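Serpin-12 (Manduca sexta, PDB 6CJ7) controls the prophenoloxidase activation system in larval hemolymph, probably by inhibiting serine proteases as other members of the serpin family do. Local coordinates at residues Arg90-Ala96 with Ala170-Leu176; Phe275-Ile281 with His320-Ile326; Pro358-Ile362 with Phe373-Met378. All blocks are in the same frame, centred on the assembly; numbering follows the deposited sequence.

Contact 1: residues Arg90-Ala96 with Ala170-Leu176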
# COMPACT_ATOMS: atom_id res chain seq x y z
N ARG A 90 20.02 2.64 0.69
CA ARG A 90 19.58 3.09 -0.62
C ARG A 90 18.16 2.63 -0.96
O ARG A 90 17.69 2.92 -2.07
CB ARG A 90 20.56 2.60 -1.68
CG ARG A 90 21.87 3.42 -1.71
CD ARG A 90 22.95 2.80 -2.56
NE ARG A 90 23.45 1.55 -1.99
CZ ARG A 90 24.44 0.84 -2.50
NH1 ARG A 90 25.04 1.24 -3.60
NH2 ARG A 90 24.82 -0.29 -1.90
N ASN A 91 17.48 1.91 -0.07
CA ASN A 91 16.06 1.62 -0.28
C ASN A 91 15.28 2.90 -0.03
O ASN A 91 15.40 3.51 1.03
CB ASN A 91 15.57 0.52 0.66
CG ASN A 91 16.28 -0.80 0.43
OD1 ASN A 91 16.46 -1.21 -0.71
ND2 ASN A 91 16.68 -1.47 1.52
N ILE A 92 14.49 3.33 -1.01
CA ILE A 92 13.72 4.56 -0.89
C ILE A 92 12.28 4.20 -0.57
O ILE A 92 11.56 3.68 -1.43
CB ILE A 92 13.82 5.42 -2.15
CG1 ILE A 92 15.28 5.81 -2.41
CG2 ILE A 92 12.93 6.66 -2.02
CD1 ILE A 92 15.47 6.63 -3.66
N LEU A 93 11.84 4.49 0.65
CA LEU A 93 10.43 4.39 1.02
C LEU A 93 9.99 5.77 1.48
O LEU A 93 10.53 6.30 2.46
CB LEU A 93 10.20 3.34 2.11
CG LEU A 93 8.78 3.20 2.66
CD1 LEU A 93 7.84 2.63 1.60
CD2 LEU A 93 8.77 2.31 3.90
N LYS A 94 9.04 6.37 0.75
CA LYS A 94 8.56 7.71 1.04
C LYS A 94 7.08 7.64 1.33
O LYS A 94 6.31 7.11 0.53
CB LYS A 94 8.82 8.67 -0.13
CG LYS A 94 10.28 8.93 -0.45
CD LYS A 94 10.93 9.74 0.65
CE LYS A 94 12.34 10.15 0.28
NZ LYS A 94 12.94 11.03 1.32
N THR A 95 6.67 8.16 2.49
CA THR A 95 5.27 8.17 2.86
C THR A 95 4.81 9.61 3.01
O THR A 95 5.58 10.49 3.41
CB THR A 95 5.00 7.39 4.15
OG1 THR A 95 5.79 7.94 5.21
CG2 THR A 95 5.33 5.92 3.96
N ALA A 96 3.55 9.85 2.67
CA ALA A 96 2.92 11.15 2.90
C ALA A 96 1.54 10.91 3.50
O ALA A 96 0.62 10.47 2.80
CB ALA A 96 2.82 11.96 1.60
N ALA A 170 -0.24 8.45 1.06
CA ALA A 170 0.45 8.10 -0.18
C ALA A 170 1.75 7.39 0.16
O ALA A 170 2.35 7.63 1.21
CB ALA A 170 0.71 9.35 -1.00
N VAL A 171 2.19 6.51 -0.74
CA VAL A 171 3.45 5.80 -0.49
C VAL A 171 4.13 5.51 -1.82
O VAL A 171 3.48 5.16 -2.81
CB VAL A 171 3.23 4.52 0.33
CG1 VAL A 171 2.38 3.52 -0.42
CG2 VAL A 171 4.57 3.90 0.72
N TYR A 172 5.46 5.69 -1.83
CA TYR A 172 6.31 5.40 -2.98
C TYR A 172 7.45 4.51 -2.52
O TYR A 172 8.09 4.79 -1.50
CB TYR A 172 6.88 6.68 -3.59
CG TYR A 172 8.05 6.48 -4.53
CD1 TYR A 172 7.87 5.87 -5.76
CD2 TYR A 172 9.31 6.94 -4.21
CE1 TYR A 172 8.93 5.69 -6.64
CE2 TYR A 172 10.39 6.77 -5.09
CZ TYR A 172 10.18 6.15 -6.30
OH TYR A 172 11.23 5.99 -7.18
N PHE A 173 7.73 3.44 -3.27
CA PHE A 173 8.88 2.60 -2.96
C PHE A 173 9.69 2.32 -4.21
O PHE A 173 9.14 1.91 -5.23
CB PHE A 173 8.49 1.26 -2.32
CG PHE A 173 9.68 0.42 -1.91
CD1 PHE A 173 10.18 -0.57 -2.74
CD2 PHE A 173 10.31 0.65 -0.70
CE1 PHE A 173 11.27 -1.34 -2.38
CE2 PHE A 173 11.41 -0.11 -0.32
CZ PHE A 173 11.90 -1.11 -1.16
N LYS A 174 11.01 2.51 -4.11
CA LYS A 174 11.95 1.99 -5.10
C LYS A 174 13.17 1.54 -4.31
O LYS A 174 13.83 2.37 -3.67
CB LYS A 174 12.33 3.05 -6.13
CG LYS A 174 12.96 2.47 -7.43
CD LYS A 174 14.40 2.09 -7.27
CE LYS A 174 14.90 1.34 -8.49
NZ LYS A 174 16.22 0.72 -8.20
N GLY A 175 13.47 0.24 -4.33
CA GLY A 175 14.53 -0.31 -3.52
C GLY A 175 15.73 -0.72 -4.36
O GLY A 175 15.72 -0.66 -5.59
N LEU A 176 16.77 -1.12 -3.65
CA LEU A 176 17.99 -1.65 -4.25
C LEU A 176 18.10 -3.11 -3.85
O LEU A 176 18.08 -3.43 -2.66
CB LEU A 176 19.21 -0.86 -3.76
CG LEU A 176 20.54 -1.07 -4.47
CD1 LEU A 176 20.76 0.03 -5.48
CD2 LEU A 176 21.67 -1.08 -3.45
O HOH W 1 16.56 2.89 -4.59
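N91 joins the start of segment R90-A96 to the end of A170-L176 through its side-chain amide. Its CB lies 4.3 Å from CE2 of F173, obliquely placed against that ring. CG is anti to the carbonyl carbon and beside the backbone N (chi1 -62°), which swings the amide across to the neighbouring segment. OD1 there accepts the backbone N-H of L176 at 3.0 Å, in the carbonyl plane and almost straight (171°), while ND2 bonds to OE1 of E231, so both ends of the amide are used and its rotation is fixed. With an alanine in place of N91, the L176 N-H and E231 OE1 would probably each lose this partner, and the turn at G175-L176 would be less firmly tied to the start of the other strand. Beside it, CD2 of L176 sits over one face of the R90 guanidinium, 3.5 Å from NE, and R90 NH2 forms a salt bridge with E228. A water bridges the two segments, donating to R90 O and, at 2.9 Å, to K174 O. Past this point the segments become neighbouring antiparallel strands of serpin sheet A, conventionally strands 2 and 3. The hydrogen-bonded pairs I92/K174, K94/Y172 and A96/A170 each contribute two backbone bonds. K174 NZ turns away to G175 O and a salt bridge with D327. On one face L93 CB meets the F173 ring at its edge, 3.9 Å from CD2, and L93 CD1 reaches CG2 of V171 at 3.6 Å; F227 and Y232 make T-shaped contacts with the same phenylalanine. On the other face CG2 of I92 approaches CE2 of Y172 at 4.0 Å, and beyond K94, A96 packs against W141 and K145, and A170 against I142, of helix 131-145.

Contact 2: residues Phe275-Ile281 with His320-Ile326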
# COMPACT_ATOMS: atom_id res chain seq x y z
N PHE A 275 8.74 -3.58 -13.86
CA PHE A 275 7.48 -2.84 -13.91
C PHE A 275 7.55 -1.62 -13.00
O PHE A 275 8.37 -1.55 -12.08
CB PHE A 275 6.28 -3.73 -13.53
CG PHE A 275 6.30 -4.24 -12.13
CD1 PHE A 275 5.80 -3.48 -11.08
CD2 PHE A 275 6.80 -5.50 -11.84
CE1 PHE A 275 5.82 -3.96 -9.77
CE2 PHE A 275 6.80 -5.99 -10.56
CZ PHE A 275 6.32 -5.23 -9.51
N SER A 276 6.68 -0.67 -13.29
CA SER A 276 6.42 0.45 -12.39
C SER A 276 4.91 0.66 -12.40
O SER A 276 4.33 0.89 -13.47
CB SER A 276 7.16 1.71 -12.85
OG SER A 276 6.94 2.78 -11.95
N ILE A 277 4.27 0.55 -11.24
CA ILE A 277 2.82 0.61 -11.15
C ILE A 277 2.42 1.75 -10.22
O ILE A 277 2.95 1.87 -9.12
CB ILE A 277 2.22 -0.74 -10.70
CG1 ILE A 277 0.70 -0.67 -10.70
CG2 ILE A 277 2.77 -1.20 -9.36
CD1 ILE A 277 0.05 -2.02 -10.52
N LYS A 278 1.52 2.61 -10.70
CA LYS A 278 1.01 3.73 -9.91
C LYS A 278 -0.50 3.61 -9.83
O LYS A 278 -1.16 3.40 -10.86
CB LYS A 278 1.39 5.07 -10.54
CG LYS A 278 0.77 6.27 -9.83
CD LYS A 278 0.76 7.51 -10.71
CE LYS A 278 0.95 8.76 -9.87
NZ LYS A 278 0.21 8.65 -8.58
N ALA A 279 -1.05 3.77 -8.64
CA ALA A 279 -2.49 3.76 -8.46
C ALA A 279 -2.89 4.95 -7.61
O ALA A 279 -2.29 5.20 -6.57
CB ALA A 279 -2.96 2.46 -7.80
N ASP A 280 -3.91 5.68 -8.06
CA ASP A 280 -4.56 6.72 -7.27
C ASP A 280 -5.99 6.28 -7.01
O ASP A 280 -6.74 6.00 -7.96
CB ASP A 280 -4.56 8.07 -8.01
CG ASP A 280 -3.19 8.52 -8.42
OD1 ASP A 280 -3.04 8.95 -9.58
OD2 ASP A 280 -2.25 8.47 -7.59
N ILE A 281 -6.39 6.25 -5.73
CA ILE A 281 -7.59 5.55 -5.31
C ILE A 281 -8.44 6.44 -4.42
O ILE A 281 -7.97 6.96 -3.40
CB ILE A 281 -7.26 4.25 -4.56
CG1 ILE A 281 -6.44 3.30 -5.44
CG2 ILE A 281 -8.52 3.60 -4.08
CD1 ILE A 281 -5.88 2.14 -4.66
N HIS A 320 -5.93 7.69 -1.50
CA HIS A 320 -4.74 6.87 -1.35
C HIS A 320 -4.00 6.78 -2.68
O HIS A 320 -4.61 6.58 -3.72
CB HIS A 320 -5.10 5.46 -0.86
CG HIS A 320 -3.94 4.50 -0.86
ND1 HIS A 320 -2.73 4.79 -0.27
CD2 HIS A 320 -3.82 3.25 -1.38
CE1 HIS A 320 -1.91 3.76 -0.43
NE2 HIS A 320 -2.54 2.81 -1.09
N SER A 321 -2.68 6.92 -2.63
CA SER A 321 -1.87 6.69 -3.82
C SER A 321 -0.71 5.78 -3.47
O SER A 321 -0.13 5.88 -2.38
CB SER A 321 -1.33 8.00 -4.40
OG SER A 321 -0.52 7.72 -5.55
N ALA A 322 -0.36 4.90 -4.41
CA ALA A 322 0.70 3.92 -4.17
C ALA A 322 1.51 3.78 -5.45
O ALA A 322 0.93 3.57 -6.52
CB ALA A 322 0.10 2.56 -3.78
N VAL A 323 2.83 3.91 -5.34
CA VAL A 323 3.73 3.76 -6.49
C VAL A 323 4.83 2.78 -6.12
O VAL A 323 5.52 2.97 -5.11
CB VAL A 323 4.35 5.11 -6.92
CG1 VAL A 323 5.35 4.88 -8.06
CG2 VAL A 323 3.29 6.11 -7.36
N LEU A 324 5.01 1.74 -6.94
CA LEU A 324 6.07 0.76 -6.73
C LEU A 324 6.81 0.58 -8.04
O LEU A 324 6.19 0.32 -9.08
CB LEU A 324 5.52 -0.58 -6.27
CG LEU A 324 6.52 -1.73 -6.23
CD1 LEU A 324 7.52 -1.48 -5.10
CD2 LEU A 324 5.79 -3.06 -6.02
N THR A 325 8.14 0.72 -8.01
CA THR A 325 8.97 0.58 -9.20
C THR A 325 10.05 -0.44 -8.90
O THR A 325 10.69 -0.37 -7.84
CB THR A 325 9.63 1.92 -9.59
OG1 THR A 325 8.61 2.90 -9.82
CG2 THR A 325 10.46 1.76 -10.84
N ILE A 326 10.30 -1.35 -9.84
CA ILE A 326 11.46 -2.23 -9.72
C ILE A 326 12.30 -2.15 -10.98
O ILE A 326 11.78 -1.91 -12.08
CB ILE A 326 11.07 -3.71 -9.42
CG1 ILE A 326 10.38 -4.38 -10.59
CG2 ILE A 326 10.21 -3.81 -8.15
CD1 ILE A 326 10.30 -5.88 -10.39
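Segments F275-I281 and H320-I326 run antiparallel, their axes 4.7 Å apart at closest and their directions 176° apart, with two backbone bonds each at the pairs I277/L324, A279/A322 and I281/H320. They are neighbours in serpin sheet A, conventionally strands 6 and 5, and the second leads into the reactive-centre loop. The side chains divide between a largely apolar face, turned toward strands 36-38 and 370-377, and a polar one. On the apolar side F275 holds CG between its own backbone N and carbonyl carbon (chi1 64°), bringing the ring across to the partner strand. I326 CG1 makes a CH-pi contact over one ring face, offset toward the rim and 4.1 Å from the centroid, with I326 CD1 3.5 Å from CE2. L324 CD2 comes instead to the ring edge, 3.9 Å from CE1. At the far end I281 and H320 lie side by side and point the same way. The imidazole is gripped at both nitrogens, ND1 by the carbonyl of N169 and NE2 by the amide of S39, which is consistent with a neutral ring carrying its proton on ND1. This histidine thus ties sheet A to the chain just after strand 36-38, in the region called the shutter in serpins. Across the polar face K278 CG packs against CG2 of V323 at 3.5 Å, and the hydroxyls of S276 and T325 share a hydrogen bond, OG to OG1, of 2.7 Å. The lysine then bends along its own strand to form a salt bridge with D280. D280 OD2 takes two donors: K278 NZ on its syn side at 2.7 Å, and S321 OG nearly along the C-O axis at 2.8 Å.

Contact 3: residues Pro358-Ile362 with Phe373-Met378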
# COMPACT_ATOMS: atom_id res chain seq x y z
N PRO A 358 0.22 -13.38 -15.45
CA PRO A 358 -0.16 -12.59 -14.28
C PRO A 358 0.29 -13.19 -12.95
O PRO A 358 0.25 -14.41 -12.74
CB PRO A 358 -1.70 -12.53 -14.38
CG PRO A 358 -1.93 -12.54 -15.81
CD PRO A 358 -0.90 -13.49 -16.41
N PHE A 359 0.71 -12.31 -12.04
CA PHE A 359 1.31 -12.73 -10.78
C PHE A 359 1.03 -11.69 -9.71
O PHE A 359 0.57 -10.58 -10.00
CB PHE A 359 2.82 -12.97 -10.92
CG PHE A 359 3.61 -11.74 -11.30
CD1 PHE A 359 3.82 -11.43 -12.64
CD2 PHE A 359 4.17 -10.93 -10.33
CE1 PHE A 359 4.55 -10.31 -13.00
CE2 PHE A 359 4.90 -9.80 -10.68
CZ PHE A 359 5.09 -9.49 -12.02
N LEU A 360 1.31 -12.06 -8.46
CA LEU A 360 1.15 -11.19 -7.31
C LEU A 360 2.53 -10.78 -6.80
O LEU A 360 3.43 -11.61 -6.72
CB LEU A 360 0.42 -11.89 -6.17
CG LEU A 360 -1.02 -12.33 -6.36
CD1 LEU A 360 -1.50 -12.85 -5.01
CD2 LEU A 360 -1.88 -11.16 -6.84
N ALA A 361 2.68 -9.51 -6.45
CA ALA A 361 3.91 -9.05 -5.82
C ALA A 361 3.56 -8.35 -4.52
O ALA A 361 2.65 -7.53 -4.47
CB ALA A 361 4.69 -8.11 -6.74
N ILE A 362 4.30 -8.67 -3.45
CA ILE A 362 4.05 -8.11 -2.13
C ILE A 362 5.36 -7.52 -1.64
O ILE A 362 6.37 -8.22 -1.61
CB ILE A 362 3.52 -9.17 -1.15
CG1 ILE A 362 2.18 -9.71 -1.65
CG2 ILE A 362 3.37 -8.57 0.26
CD1 ILE A 362 1.63 -10.84 -0.82
N PHE A 373 3.04 -3.08 0.46
CA PHE A 373 2.49 -2.89 -0.87
C PHE A 373 1.97 -4.24 -1.34
O PHE A 373 2.62 -5.27 -1.11
CB PHE A 373 3.59 -2.37 -1.82
CG PHE A 373 3.14 -1.46 -2.91
CD1 PHE A 373 2.64 -1.98 -4.09
CD2 PHE A 373 3.31 -0.10 -2.81
CE1 PHE A 373 2.25 -1.14 -5.13
CE2 PHE A 373 2.94 0.75 -3.82
CZ PHE A 373 2.40 0.23 -4.99
N MET A 374 0.81 -4.23 -1.98
CA MET A 374 0.29 -5.41 -2.67
C MET A 374 -0.01 -5.03 -4.11
O MET A 374 -0.59 -3.97 -4.37
CB MET A 374 -0.97 -5.98 -1.99
CG MET A 374 -0.71 -6.51 -0.60
SD MET A 374 -2.19 -7.20 0.14
CE MET A 374 -2.38 -8.71 -0.81
N ALA A 375 0.41 -5.87 -5.05
CA ALA A 375 0.13 -5.57 -6.44
C ALA A 375 -0.30 -6.83 -7.15
O ALA A 375 0.36 -7.87 -7.05
CB ALA A 375 1.35 -4.96 -7.15
N ARG A 376 -1.39 -6.73 -7.90
CA ARG A 376 -1.78 -7.75 -8.86
C ARG A 376 -1.31 -7.27 -10.23
O ARG A 376 -1.85 -6.30 -10.78
CB ARG A 376 -3.29 -7.98 -8.80
CG ARG A 376 -3.86 -8.91 -9.90
CD ARG A 376 -5.34 -9.09 -9.72
NE ARG A 376 -6.02 -7.91 -10.25
CZ ARG A 376 -7.30 -7.62 -10.07
NH1 ARG A 376 -8.07 -8.44 -9.40
NH2 ARG A 376 -7.80 -6.51 -10.59
N ILE A 377 -0.29 -7.93 -10.77
CA ILE A 377 0.32 -7.51 -12.02
C ILE A 377 -0.32 -8.33 -13.13
O ILE A 377 0.04 -9.49 -13.35
CB ILE A 377 1.85 -7.67 -11.99
CG1 ILE A 377 2.42 -7.00 -10.74
CG2 ILE A 377 2.45 -7.14 -13.28
CD1 ILE A 377 2.50 -5.51 -10.82
N MET A 378 -1.29 -7.72 -13.82
CA MET A 378 -1.90 -8.29 -15.02
C MET A 378 -1.14 -7.96 -16.29
O MET A 378 -1.27 -8.69 -17.28
CB MET A 378 -3.35 -7.81 -15.20
CG MET A 378 -4.28 -8.08 -14.04
SD MET A 378 -4.28 -9.79 -13.41
CE MET A 378 -5.32 -10.72 -14.62
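The beta hairpin of strands 359-365 and 370-377, conventionally strands 4 and 5 of serpin sheet B, brings P358-I362 against F373-M378 in a largely buried position. Two hydrogen-bonded pairs, F359/I377 and A361/A375, hold the backbones together with four bonds; the longest, from F359 N to I377 O, spans 3.2 Å, while the return bond from I377 N to F359 O is 2.9 Å. On the face bearing these residues, F359 and I377 point the same way. With chi1 at 63° the phenylalanine ring turns beside the isoleucine, whose CB stands over one ring face, offset toward the rim and 3.9 Å from the centroid in a CH-pi contact. Its two branches straddle that position: CG1 lies 3.7 Å from CE2, and CG2 is nearer CE1 and CZ. A361 and A375 carry only methyl groups on this same face. Across the sheet, L360 CD2 touches CB of R376 at 4.0 Å, and the L360 side chain also packs against V245, L248 and L249 of helix 245-251. R376 extends past this contact, bends at chi3 and spends its guanidinium on D246, by a salt bridge, and on the carbonyls of A29, Q32 and G34, so its buried charge is well matched and probably stays ionised. I362 and M374 meet loosely further along, with V22 and F25 of helix 19-31 against the methionine. Where the paired strands end, the M378 chain doubles back at chi2 and chi3, crosses P358 at about a right angle and places SD 3.9 Å from the proline CB.

Contacts 1, 2 and 3 follow one another along the chain without overlap. Contacts 1 and 2, with centres about 11 Å apart, are adjacent in sheet A: strands 165-174 and 317-326 pair in parallel, with V171 bonded to S321 and V323. This is the seam that opens in serpins to admit the reactive-centre loop; its direct pairing here is consistent with a native, uninserted state. Contact 3 belongs to the sheet B hairpin, its centre also about 11 Å from that of contact 2 and about 17 Å from that of contact 1. The F373 ring packs against A322 and L324, and I377 meets F275, joining the two sheets.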